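Local structure of quinoline 2-oxidoreductase large subunit (Pseudomonas putida, 1T3Q) at residues B[377-382]-B[749-754]; B[381-386]-B[459-464]; B[296-301]-B[335-340]. The protein carries the molybdenum-pterin cytosine dinucleotide cofactor of a molybdenum hydroxylase that oxidises quinoline at its 2-position. All coordinates share one frame; numbering follows the deposited sequence.

Contact 1 of 3, residues B[377-382]-B[749-754]; sequences AGQIAR and APAAVV
Gln379, whose CG rests on the methyl CB of Ala751 at 3.7 Å, has both ends of its amide in use: OE1 receives a 2.7 Å hydrogen bond from NH1 of Arg382, three residues further along the same helix, and NE2 gives hydrogen bonds to the carbonyl O of Val462 and to OG of Ser461 on strand 454-467. The guanidinium meets OE1 edge-on in its own plane, yet its N-H comes from above the carbonyl plane of the amide, 56° out of it and not on a lone pair. With CG trans to the backbone N (chi1 -176°) and a bend at chi2, the chain passes Ala751 before its amide reaches these partners.

The remainder is a hydrocarbon joint between helices 375-393 and 744-761, whose local axes run 8.0 Å apart at 33° to each other. The small side chain of Ala751 is consistent with this approach: its CB sits 3.6 Å from the carbonyl O of Gln379 and 3.7 Å from CA of Ile380. Ile380 spreads its branches along the opposing helix. CG1 lies over the backbone of Ala751, CD1 reaches CB of Pro750 at 4.0 Å, and CG2 meets CG2 of Val754 at 3.7 Å. The Ile380 side chain crosses those of Pro750 and Val754 at about a right angle. Pro750 also touches helix 672-692, and its side chain lies about 12 Å from the pterin cytosine dinucleotide. Between these two helical segments, then, cohesion rests on small and branched apolar groups fitting closely in a buried place, while the polar end of Gln379 is spent on its own helix and on the neighbouring strand.

Contact 2 of 3, residues B[381-386]-B[459-464]; sequences ARETLI and GVSVFN
Glu383 reaches from helix 375-393 to strand 454-467, an outer strand of a four-stranded mixed sheet within the chain, in a buried helix-on-sheet packing with local axes 8.2 Å apart. Its CB lies 3.8 Å from the carbonyl O of Val460. The next carbon, CG, packs at 3.7 Å against OG of Ser461, a hydroxyl that hydrogen-bonds to Ser748 OG. With CG anti to the carbonyl carbon (chi1 -63°) and a bend at chi2, the chain brings CD to the backbone N and O of Val462.

At the tip, OE2 accepts the backbone N of Val462 at 3.0 Å, a nearly straight bond (165°) that arrives from well above the carboxylate plane. Gly459, Ser461 and Phe463 use their backbones to pair with strand 636-649, and Glu383 thus supplies an acceptor to a peptide N-H at the edge of the sheet. OE2 also forms a salt bridge with Arg401. OE1 is gripped side-on by Arg382: NE, at 3.1 Å, meets the anti lone pair of OE1, while NH1, at 3.0 Å and also bonded to Gln379 OE1, comes in on that anti side but tilted out of the carboxylate plane. Tyr348 OH is a further hydrogen-bonding partner of OE1. Flanked by two arginines, this buried carboxylate would probably stay ionised. The carbonyl O of Val462 ends up near the plane of the Arg382 guanidinium, at its edge, 4.0 Å from NH1.

Contact 3 of 3, residues B[296-301]-B[335-340]; sequences KQQRNE and VESHVG
The N-cap residue of helix 337-342, Glu336, grips the chain where it enters strand 298-306, and its two carboxylate oxygens divide between Lys296 and Gln298. OE1 accepts the backbone N of Lys296 at 2.7 Å, in a bent bond (139°) that comes from above the carboxylate plane. OE2 accepts NE2 of Gln298, also at 2.7 Å but almost straight (169°), on its anti lone pair and in the plane of the amide. The amide and carboxylate planes stand nearly perpendicular. The chain bridged in this way includes an inverse gamma turn centred on Gln297, closed by a weak hydrogen bond from Gln298 N to Lys296 O.

Gln298 places CG between its backbone N and carbonyl carbon (chi1 47°) and then extends, carrying the amide across to Glu336; its NE2 also makes a weak hydrogen bond to Gly374 O. The Lys296 side chain leads elsewhere: NZ hydrogen-bonds to Val373 O, Thr376 OG1 and Arg371 O, while staying 5.0 Å from OE1 of Glu336. The Lys296 side chain is about 7 Å from the dioxosulfidomolybdenum ion, so the contact borders the active site. Without the carboxylate, as with an alanine at Glu336, the Lys296 N-H is likely to lose this acceptor and the Gln298 amide to become freer to turn. Ser337, the first residue of the helix, hydrogen-bonds through OG to Ser319 and Thr321, and that same OG rests 3.7 Å from CB of Gln298.

Contacts 1 and 2 share Ala381 and Arg382 on helix 375-393, and their centres are 6 Å apart. The two are tied by Gln379, whose NE2 lies 2.9 Å from Val462 O and 3.0 Å from Ser461 OG; CB of Ala751 also packs 3.4 Å from that OG. Contact 3, centred 12 Å from contact 1, meets the same helix near its start, where CB of Ala377 lies 3.3 Å from CD of Gln298. Contacts 2 and 3 do not touch, with centres 16 Å apart. Contact 3 comes closer to the active site than contact 1. The side chain of Lys296 is about 7 Å from the dioxosulfidomolybdenum ion. That of Pro750 is about 13 Å from the same ion.

Contact 1 of 3, residues B[377-382]-B[749-754]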
ATOM      1  N   ALA B 377      34.403 -22.892   8.869  1.00 16.63           N
ATOM      2  CA  ALA B 377      35.380 -23.897   8.442  1.00 15.24           C
ATOM      3  C   ALA B 377      36.606 -23.985   9.345  1.00 16.57           C
ATOM      4  O   ALA B 377      36.982 -25.076   9.784  1.00 17.66           O
ATOM      5  CB  ALA B 377      35.818 -23.630   7.003  1.00 16.35           C
ATOM      6  N   GLY B 378      37.224 -22.841   9.614  1.00 16.29           N
ATOM      7  CA  GLY B 378      38.409 -22.815  10.461  1.00 17.38           C
ATOM      8  C   GLY B 378      38.114 -23.234  11.889  1.00 17.45           C
ATOM      9  O   GLY B 378      38.953 -23.838  12.552  1.00 18.94           O
ATOM     10  N   GLN B 379      36.924 -22.896  12.371  1.00 17.47           N
ATOM     11  CA  GLN B 379      36.517 -23.266  13.724  1.00 16.28           C
ATOM     12  C   GLN B 379      36.486 -24.793  13.798  1.00 16.81           C
ATOM     13  O   GLN B 379      37.000 -25.389  14.743  1.00 17.02           O
ATOM     14  CB  GLN B 379      35.132 -22.684  14.033  1.00 17.48           C
ATOM     15  CG  GLN B 379      34.622 -22.925  15.464  1.00 15.89           C
ATOM     16  CD  GLN B 379      35.353 -22.101  16.511  1.00 19.22           C
ATOM     17  OE1 GLN B 379      35.936 -21.057  16.206  1.00 18.93           O
ATOM     18  NE2 GLN B 379      35.302 -22.552  17.760  1.00 17.50           N
ATOM     19  N   ILE B 380      35.882 -25.427  12.794  1.00 15.88           N
ATOM     20  CA  ILE B 380      35.817 -26.885  12.743  1.00 16.85           C
ATOM     21  C   ILE B 380      37.221 -27.488  12.769  1.00 17.48           C
ATOM     22  O   ILE B 380      37.524 -28.363  13.577  1.00 16.78           O
ATOM     23  CB  ILE B 380      35.107 -27.385  11.448  1.00 17.16           C
ATOM     24  CG1 ILE B 380      33.607 -27.098  11.524  1.00 15.67           C
ATOM     25  CG2 ILE B 380      35.350 -28.887  11.257  1.00 17.78           C
ATOM     26  CD1 ILE B 380      32.870 -27.377  10.225  1.00 17.65           C
ATOM     27  N   ALA B 381      38.074 -27.009  11.871  1.00 16.84           N
ATOM     28  CA  ALA B 381      39.438 -27.508  11.762  1.00 18.10           C
ATOM     29  C   ALA B 381      40.275 -27.332  13.029  1.00 17.31           C
ATOM     30  O   ALA B 381      40.883 -28.288  13.511  1.00 17.74           O
ATOM     31  CB  ALA B 381      40.136 -26.833  10.579  1.00 16.58           C
ATOM     32  N   ARG B 382      40.298 -26.120  13.572  1.00 17.82           N
ATOM     33  CA  ARG B 382      41.095 -25.851  14.770  1.00 18.42           C
ATOM     34  C   ARG B 382      40.598 -26.602  16.003  1.00 17.36           C
ATOM     35  O   ARG B 382      41.379 -27.245  16.694  1.00 17.66           O
ATOM     36  CB  ARG B 382      41.123 -24.349  15.075  1.00 17.85           C
ATOM     37  CG  ARG B 382      42.155 -23.960  16.135  1.00 19.70           C
ATOM     38  CD  ARG B 382      41.900 -22.564  16.673  1.00 22.81           C
ATOM     39  NE  ARG B 382      40.537 -22.449  17.174  1.00 26.85           N
ATOM     40  CZ  ARG B 382      39.577 -21.751  16.581  1.00 26.50           C
ATOM     41  NH1 ARG B 382      38.362 -21.720  17.108  1.00 27.21           N
ATOM     42  NH2 ARG B 382      39.838 -21.063  15.476  1.00 26.01           N
ATOM     43  N   ALA B 749      28.888 -24.411  16.843  1.00 18.12           N
ATOM     44  CA  ALA B 749      28.247 -25.720  16.950  1.00 17.88           C
ATOM     45  C   ALA B 749      28.712 -26.740  15.897  1.00 15.25           C
ATOM     46  O   ALA B 749      28.835 -27.925  16.192  1.00 13.81           O
ATOM     47  CB  ALA B 749      26.720 -25.572  16.915  1.00 18.33           C
ATOM     48  N   PRO B 750      28.977 -26.302  14.656  1.00 16.03           N
ATOM     49  CA  PRO B 750      29.416 -27.319  13.695  1.00 16.52           C
ATOM     50  C   PRO B 750      30.717 -27.978  14.152  1.00 16.62           C
ATOM     51  O   PRO B 750      30.926 -29.175  13.959  1.00 16.67           O
ATOM     52  CB  PRO B 750      29.597 -26.524  12.404  1.00 17.32           C
ATOM     53  CG  PRO B 750      28.597 -25.397  12.554  1.00 15.40           C
ATOM     54  CD  PRO B 750      28.796 -24.996  13.999  1.00 15.15           C
ATOM     55  N   ALA B 751      31.595 -27.182  14.757  1.00 16.86           N
ATOM     56  CA  ALA B 751      32.870 -27.688  15.236  1.00 16.66           C
ATOM     57  C   ALA B 751      32.648 -28.727  16.329  1.00 17.63           C
ATOM     58  O   ALA B 751      33.332 -29.743  16.376  1.00 17.08           O
ATOM     59  CB  ALA B 751      33.729 -26.534  15.759  1.00 17.46           C
ATOM     60  N   ALA B 752      31.678 -28.471  17.201  1.00 17.31           N
ATOM     61  CA  ALA B 752      31.368 -29.400  18.286  1.00 18.55           C
ATOM     62  C   ALA B 752      30.947 -30.767  17.751  1.00 18.00           C
ATOM     63  O   ALA B 752      31.353 -31.797  18.291  1.00 19.28           O
ATOM     64  CB  ALA B 752      30.260 -28.820  19.175  1.00 18.90           C
ATOM     65  N   VAL B 753      30.138 -30.779  16.693  1.00 18.18           N
ATOM     66  CA  VAL B 753      29.682 -32.039  16.111  1.00 16.59           C
ATOM     67  C   VAL B 753      30.820 -32.794  15.426  1.00 17.30           C
ATOM     68  O   VAL B 753      30.980 -34.002  15.623  1.00 16.82           O
ATOM     69  CB  VAL B 753      28.542 -31.826  15.087  1.00 16.33           C
ATOM     70  CG1 VAL B 753      28.095 -33.177  14.524  1.00 16.42           C
ATOM     71  CG2 VAL B 753      27.362 -31.118  15.746  1.00 17.33           C
ATOM     72  N   VAL B 754      31.606 -32.092  14.614  1.00 17.13           N
ATOM     73  CA  VAL B 754      32.724 -32.740  13.938  1.00 17.18           C
ATOM     74  C   VAL B 754      33.687 -33.286  14.990  1.00 17.31           C
ATOM     75  O   VAL B 754      34.173 -34.417  14.877  1.00 16.58           O
ATOM     76  CB  VAL B 754      33.483 -31.754  13.018  1.00 17.56           C
ATOM     77  CG1 VAL B 754      34.738 -32.421  12.463  1.00 17.63           C
ATOM     78  CG2 VAL B 754      32.579 -31.326  11.870  1.00 18.79           C
TER

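Contact 2 of 3, residues B[381-386]-B[459-464]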
ATOM      1  N   ALA B 381      38.074 -27.009  11.871  1.00 16.84           N
ATOM      2  CA  ALA B 381      39.438 -27.508  11.762  1.00 18.10           C
ATOM      3  C   ALA B 381      40.275 -27.332  13.029  1.00 17.31           C
ATOM      4  O   ALA B 381      40.883 -28.288  13.511  1.00 17.74           O
ATOM      5  CB  ALA B 381      40.136 -26.833  10.579  1.00 16.58           C
ATOM      6  N   ARG B 382      40.298 -26.120  13.572  1.00 17.82           N
ATOM      7  CA  ARG B 382      41.095 -25.851  14.770  1.00 18.42           C
ATOM      8  C   ARG B 382      40.598 -26.602  16.003  1.00 17.36           C
ATOM      9  O   ARG B 382      41.379 -27.245  16.694  1.00 17.66           O
ATOM     10  CB  ARG B 382      41.123 -24.349  15.075  1.00 17.85           C
ATOM     11  CG  ARG B 382      42.155 -23.960  16.135  1.00 19.70           C
ATOM     12  CD  ARG B 382      41.900 -22.564  16.673  1.00 22.81           C
ATOM     13  NE  ARG B 382      40.537 -22.449  17.174  1.00 26.85           N
ATOM     14  CZ  ARG B 382      39.577 -21.751  16.581  1.00 26.50           C
ATOM     15  NH1 ARG B 382      38.362 -21.720  17.108  1.00 27.21           N
ATOM     16  NH2 ARG B 382      39.838 -21.063  15.476  1.00 26.01           N
ATOM     17  N   GLU B 383      39.300 -26.518  16.284  1.00 17.55           N
ATOM     18  CA  GLU B 383      38.764 -27.198  17.455  1.00 16.26           C
ATOM     19  C   GLU B 383      38.954 -28.707  17.363  1.00 17.09           C
ATOM     20  O   GLU B 383      39.199 -29.367  18.371  1.00 16.26           O
ATOM     21  CB  GLU B 383      37.286 -26.851  17.648  1.00 16.50           C
ATOM     22  CG  GLU B 383      37.029 -25.365  17.933  1.00 17.51           C
ATOM     23  CD  GLU B 383      37.735 -24.869  19.193  1.00 19.85           C
ATOM     24  OE1 GLU B 383      38.638 -24.007  19.084  1.00 20.33           O
ATOM     25  OE2 GLU B 383      37.387 -25.340  20.297  1.00 20.70           O
ATOM     26  N   THR B 384      38.849 -29.253  16.157  1.00 17.25           N
ATOM     27  CA  THR B 384      39.036 -30.686  15.970  1.00 19.10           C
ATOM     28  C   THR B 384      40.495 -31.068  16.228  1.00 19.46           C
ATOM     29  O   THR B 384      40.777 -32.101  16.830  1.00 19.61           O
ATOM     30  CB  THR B 384      38.622 -31.122  14.543  1.00 21.91           C
ATOM     31  OG1 THR B 384      37.203 -30.975  14.396  1.00 22.37           O
ATOM     32  CG2 THR B 384      38.997 -32.578  14.289  1.00 22.26           C
ATOM     33  N   LEU B 385      41.421 -30.230  15.775  1.00 18.69           N
ATOM     34  CA  LEU B 385      42.842 -30.497  15.984  1.00 18.47           C
ATOM     35  C   LEU B 385      43.211 -30.306  17.452  1.00 17.60           C
ATOM     36  O   LEU B 385      44.055 -31.021  17.986  1.00 18.45           O
ATOM     37  CB  LEU B 385      43.691 -29.572  15.109  1.00 17.16           C
ATOM     38  CG  LEU B 385      43.631 -29.857  13.606  1.00 18.49           C
ATOM     39  CD1 LEU B 385      44.514 -28.861  12.854  1.00 19.90           C
ATOM     40  CD2 LEU B 385      44.100 -31.277  13.338  1.00 18.68           C
ATOM     41  N   ILE B 386      42.571 -29.342  18.104  1.00 18.56           N
ATOM     42  CA  ILE B 386      42.830 -29.086  19.517  1.00 18.96           C
ATOM     43  C   ILE B 386      42.428 -30.312  20.342  1.00 20.99           C
ATOM     44  O   ILE B 386      43.151 -30.718  21.260  1.00 21.47           O
ATOM     45  CB  ILE B 386      42.062 -27.836  19.998  1.00 19.73           C
ATOM     46  CG1 ILE B 386      42.710 -26.583  19.394  1.00 18.64           C
ATOM     47  CG2 ILE B 386      42.040 -27.778  21.521  1.00 20.17           C
ATOM     48  CD1 ILE B 386      42.023 -25.276  19.759  1.00 18.14           C
ATOM     49  N   GLY B 459      32.306 -33.771  21.739  1.00 19.08           N
ATOM     50  CA  GLY B 459      33.027 -32.779  20.967  1.00 19.69           C
ATOM     51  C   GLY B 459      32.929 -31.427  21.640  1.00 19.70           C
ATOM     52  O   GLY B 459      31.858 -31.044  22.111  1.00 19.42           O
ATOM     53  N   VAL B 460      34.042 -30.700  21.687  1.00 18.82           N
ATOM     54  CA  VAL B 460      34.064 -29.391  22.322  1.00 19.11           C
ATOM     55  C   VAL B 460      34.478 -28.290  21.358  1.00 18.64           C
ATOM     56  O   VAL B 460      35.358 -28.481  20.519  1.00 19.21           O
ATOM     57  CB  VAL B 460      35.029 -29.377  23.530  1.00 19.49           C
ATOM     58  CG1 VAL B 460      35.105 -27.975  24.137  1.00 21.00           C
ATOM     59  CG2 VAL B 460      34.554 -30.370  24.572  1.00 21.54           C
ATOM     60  N   SER B 461      33.825 -27.142  21.482  1.00 19.36           N
ATOM     61  CA  SER B 461      34.136 -25.988  20.651  1.00 18.97           C
ATOM     62  C   SER B 461      33.966 -24.709  21.457  1.00 19.60           C
ATOM     63  O   SER B 461      32.883 -24.430  21.970  1.00 19.45           O
ATOM     64  CB  SER B 461      33.218 -25.941  19.427  1.00 19.24           C
ATOM     65  OG  SER B 461      33.439 -24.753  18.688  1.00 18.24           O
ATOM     66  N   VAL B 462      35.047 -23.941  21.577  1.00 19.45           N
ATOM     67  CA  VAL B 462      35.026 -22.676  22.298  1.00 17.65           C
ATOM     68  C   VAL B 462      35.294 -21.588  21.266  1.00 18.15           C
ATOM     69  O   VAL B 462      36.198 -21.723  20.439  1.00 18.85           O
ATOM     70  CB  VAL B 462      36.106 -22.649  23.395  1.00 19.53           C
ATOM     71  CG1 VAL B 462      36.102 -21.300  24.098  1.00 19.50           C
ATOM     72  CG2 VAL B 462      35.844 -23.778  24.398  1.00 17.49           C
ATOM     73  N   PHE B 463      34.519 -20.511  21.314  1.00 18.55           N
ATOM     74  CA  PHE B 463      34.677 -19.448  20.331  1.00 19.48           C
ATOM     75  C   PHE B 463      34.516 -18.032  20.862  1.00 19.56           C
ATOM     76  O   PHE B 463      34.101 -17.803  22.000  1.00 19.04           O
ATOM     77  CB  PHE B 463      33.629 -19.616  19.221  1.00 18.35           C
ATOM     78  CG  PHE B 463      32.239 -19.199  19.645  1.00 19.78           C
ATOM     79  CD1 PHE B 463      31.455 -20.036  20.434  1.00 19.47           C
ATOM     80  CD2 PHE B 463      31.758 -17.928  19.338  1.00 19.14           C
ATOM     81  CE1 PHE B 463      30.218 -19.612  20.918  1.00 17.99           C
ATOM     82  CE2 PHE B 463      30.524 -17.493  19.819  1.00 20.16           C
ATOM     83  CZ  PHE B 463      29.752 -18.341  20.615  1.00 18.57           C
ATOM     84  N   ASN B 464      34.863 -17.083  19.998  1.00 18.51           N
ATOM     85  CA  ASN B 464      34.668 -15.667  20.250  1.00 19.26           C
ATOM     86  C   ASN B 464      34.127 -15.267  18.876  1.00 19.53           C
ATOM     87  O   ASN B 464      34.276 -16.030  17.917  1.00 19.14           O
ATOM     88  CB  ASN B 464      35.976 -14.955  20.659  1.00 19.46           C
ATOM     89  CG  ASN B 464      36.896 -14.651  19.498  1.00 23.11           C
ATOM     90  OD1 ASN B 464      36.798 -15.241  18.426  1.00 24.50           O
ATOM     91  ND2 ASN B 464      37.824 -13.726  19.724  1.00 21.28           N
TER

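Contact 3 of 3, residues B[296-301]-B[335-340]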
ATOM      1  N   LYS B 296      30.048 -21.972   2.479  1.00 17.59           N
ATOM      2  CA  LYS B 296      30.880 -22.860   3.282  1.00 16.20           C
ATOM      3  C   LYS B 296      31.902 -23.740   2.587  1.00 17.37           C
ATOM      4  O   LYS B 296      32.611 -24.494   3.255  1.00 17.89           O
ATOM      5  CB  LYS B 296      29.984 -23.753   4.147  1.00 16.30           C
ATOM      6  CG  LYS B 296      28.912 -22.997   4.921  1.00 15.02           C
ATOM      7  CD  LYS B 296      29.516 -22.108   6.009  1.00 19.30           C
ATOM      8  CE  LYS B 296      28.429 -21.303   6.721  1.00 19.52           C
ATOM      9  NZ  LYS B 296      28.955 -20.521   7.880  1.00 18.12           N
ATOM     10  N   GLN B 297      32.016 -23.657   1.267  1.00 18.44           N
ATOM     11  CA  GLN B 297      32.968 -24.538   0.610  1.00 18.09           C
ATOM     12  C   GLN B 297      34.413 -24.070   0.585  1.00 19.80           C
ATOM     13  O   GLN B 297      34.852 -23.408  -0.350  1.00 21.55           O
ATOM     14  CB  GLN B 297      32.526 -24.882  -0.819  1.00 16.91           C
ATOM     15  CG  GLN B 297      33.435 -25.940  -1.453  1.00 16.05           C
ATOM     16  CD  GLN B 297      32.913 -26.503  -2.761  1.00 18.54           C
ATOM     17  OE1 GLN B 297      32.303 -25.799  -3.564  1.00 18.16           O
ATOM     18  NE2 GLN B 297      33.181 -27.784  -2.992  1.00 20.97           N
ATOM     19  N   GLN B 298      35.146 -24.406   1.634  1.00 20.49           N
ATOM     20  CA  GLN B 298      36.557 -24.078   1.676  1.00 21.28           C
ATOM     21  C   GLN B 298      37.343 -25.280   2.169  1.00 22.19           C
ATOM     22  O   GLN B 298      36.805 -26.173   2.828  1.00 21.09           O
ATOM     23  CB  GLN B 298      36.849 -22.821   2.525  1.00 24.59           C
ATOM     24  CG  GLN B 298      36.207 -22.715   3.888  1.00 23.72           C
ATOM     25  CD  GLN B 298      36.754 -21.529   4.703  1.00 22.61           C
ATOM     26  OE1 GLN B 298      37.924 -21.516   5.088  1.00 20.94           O
ATOM     27  NE2 GLN B 298      35.905 -20.535   4.962  1.00 16.70           N
ATOM     28  N   ARG B 299      38.612 -25.318   1.790  1.00 19.97           N
ATOM     29  CA  ARG B 299      39.507 -26.391   2.174  1.00 20.46           C
ATOM     30  C   ARG B 299      40.504 -25.713   3.097  1.00 20.13           C
ATOM     31  O   ARG B 299      40.998 -24.630   2.784  1.00 19.62           O
ATOM     32  CB  ARG B 299      40.218 -26.936   0.931  1.00 22.07           C
ATOM     33  N   ASN B 300      40.761 -26.318   4.248  1.00 18.71           N
ATOM     34  CA  ASN B 300      41.716 -25.757   5.191  1.00 20.56           C
ATOM     35  C   ASN B 300      42.756 -26.795   5.571  1.00 21.31           C
ATOM     36  O   ASN B 300      42.458 -27.758   6.279  1.00 21.97           O
ATOM     37  CB  ASN B 300      41.020 -25.242   6.459  1.00 19.10           C
ATOM     38  CG  ASN B 300      40.186 -23.999   6.205  1.00 20.44           C
ATOM     39  OD1 ASN B 300      38.989 -24.081   5.914  1.00 21.24           O
ATOM     40  ND2 ASN B 300      40.821 -22.839   6.295  1.00 17.13           N
ATOM     41  N   GLU B 301      43.971 -26.606   5.070  1.00 20.25           N
ATOM     42  CA  GLU B 301      45.073 -27.497   5.382  1.00 20.70           C
ATOM     43  C   GLU B 301      45.689 -26.846   6.608  1.00 20.81           C
ATOM     44  O   GLU B 301      46.463 -25.896   6.499  1.00 17.74           O
ATOM     45  CB  GLU B 301      46.068 -27.530   4.225  1.00 23.43           C
ATOM     46  CG  GLU B 301      45.499 -28.152   2.968  1.00 30.25           C
ATOM     47  CD  GLU B 301      46.413 -27.994   1.775  1.00 34.70           C
ATOM     48  OE1 GLU B 301      47.628 -28.249   1.919  1.00 36.34           O
ATOM     49  OE2 GLU B 301      45.912 -27.621   0.690  1.00 38.74           O
ATOM     50  N   VAL B 335      34.096 -13.670   1.447  1.00 17.14           N
ATOM     51  CA  VAL B 335      33.166 -14.019   2.517  1.00 16.96           C
ATOM     52  C   VAL B 335      33.536 -15.316   3.247  1.00 17.63           C
ATOM     53  O   VAL B 335      33.138 -15.528   4.394  1.00 18.72           O
ATOM     54  CB  VAL B 335      31.711 -14.106   1.964  1.00 17.58           C
ATOM     55  CG1 VAL B 335      31.532 -15.358   1.137  1.00 16.66           C
ATOM     56  CG2 VAL B 335      30.707 -14.042   3.106  1.00 17.36           C
ATOM     57  N   GLU B 336      34.304 -16.183   2.596  1.00 16.58           N
ATOM     58  CA  GLU B 336      34.711 -17.433   3.229  1.00 16.53           C
ATOM     59  C   GLU B 336      36.135 -17.409   3.802  1.00 18.06           C
ATOM     60  O   GLU B 336      36.347 -16.920   4.909  1.00 17.49           O
ATOM     61  CB  GLU B 336      34.544 -18.601   2.254  1.00 17.53           C
ATOM     62  CG  GLU B 336      33.079 -19.031   2.075  1.00 18.39           C
ATOM     63  CD  GLU B 336      32.532 -19.770   3.295  1.00 19.49           C
ATOM     64  OE1 GLU B 336      31.295 -19.791   3.485  1.00 19.86           O
ATOM     65  OE2 GLU B 336      33.337 -20.344   4.057  1.00 18.41           O
ATOM     66  N   SER B 337      37.104 -17.930   3.053  1.00 18.66           N
ATOM     67  CA  SER B 337      38.495 -17.989   3.514  1.00 20.15           C
ATOM     68  C   SER B 337      39.121 -16.687   4.018  1.00 19.85           C
ATOM     69  O   SER B 337      39.773 -16.671   5.064  1.00 23.15           O
ATOM     70  CB  SER B 337      39.391 -18.567   2.411  1.00 17.78           C
ATOM     71  OG  SER B 337      39.140 -19.949   2.224  1.00 20.95           O
ATOM     72  N   HIS B 338      38.933 -15.605   3.274  1.00 20.40           N
ATOM     73  CA  HIS B 338      39.522 -14.327   3.643  1.00 21.29           C
ATOM     74  C   HIS B 338      39.136 -13.867   5.049  1.00 21.52           C
ATOM     75  O   HIS B 338      40.004 -13.680   5.900  1.00 21.77           O
ATOM     76  CB  HIS B 338      39.148 -13.267   2.606  1.00 20.50           C
ATOM     77  CG  HIS B 338      39.948 -12.006   2.714  1.00 24.63           C
ATOM     78  ND1 HIS B 338      39.600 -10.969   3.553  1.00 27.11           N
ATOM     79  CD2 HIS B 338      41.085 -11.617   2.088  1.00 22.46           C
ATOM     80  CE1 HIS B 338      40.486  -9.995   3.438  1.00 24.68           C
ATOM     81  NE2 HIS B 338      41.397 -10.364   2.556  1.00 25.23           N
ATOM     82  N   VAL B 339      37.846 -13.681   5.304  1.00 20.90           N
ATOM     83  CA  VAL B 339      37.432 -13.243   6.634  1.00 19.91           C
ATOM     84  C   VAL B 339      37.653 -14.340   7.669  1.00 19.66           C
ATOM     85  O   VAL B 339      37.858 -14.052   8.851  1.00 20.03           O
ATOM     86  CB  VAL B 339      35.953 -12.805   6.660  1.00 20.82           C
ATOM     87  CG1 VAL B 339      35.764 -11.608   5.745  1.00 20.21           C
ATOM     88  CG2 VAL B 339      35.047 -13.957   6.246  1.00 20.11           C
ATOM     89  N   GLY B 340      37.625 -15.593   7.219  1.00 19.73           N
ATOM     90  CA  GLY B 340      37.839 -16.715   8.118  1.00 18.94           C
ATOM     91  C   GLY B 340      39.239 -16.732   8.715  1.00 20.46           C
ATOM     92  O   GLY B 340      39.408 -16.909   9.925  1.00 18.36           O
TER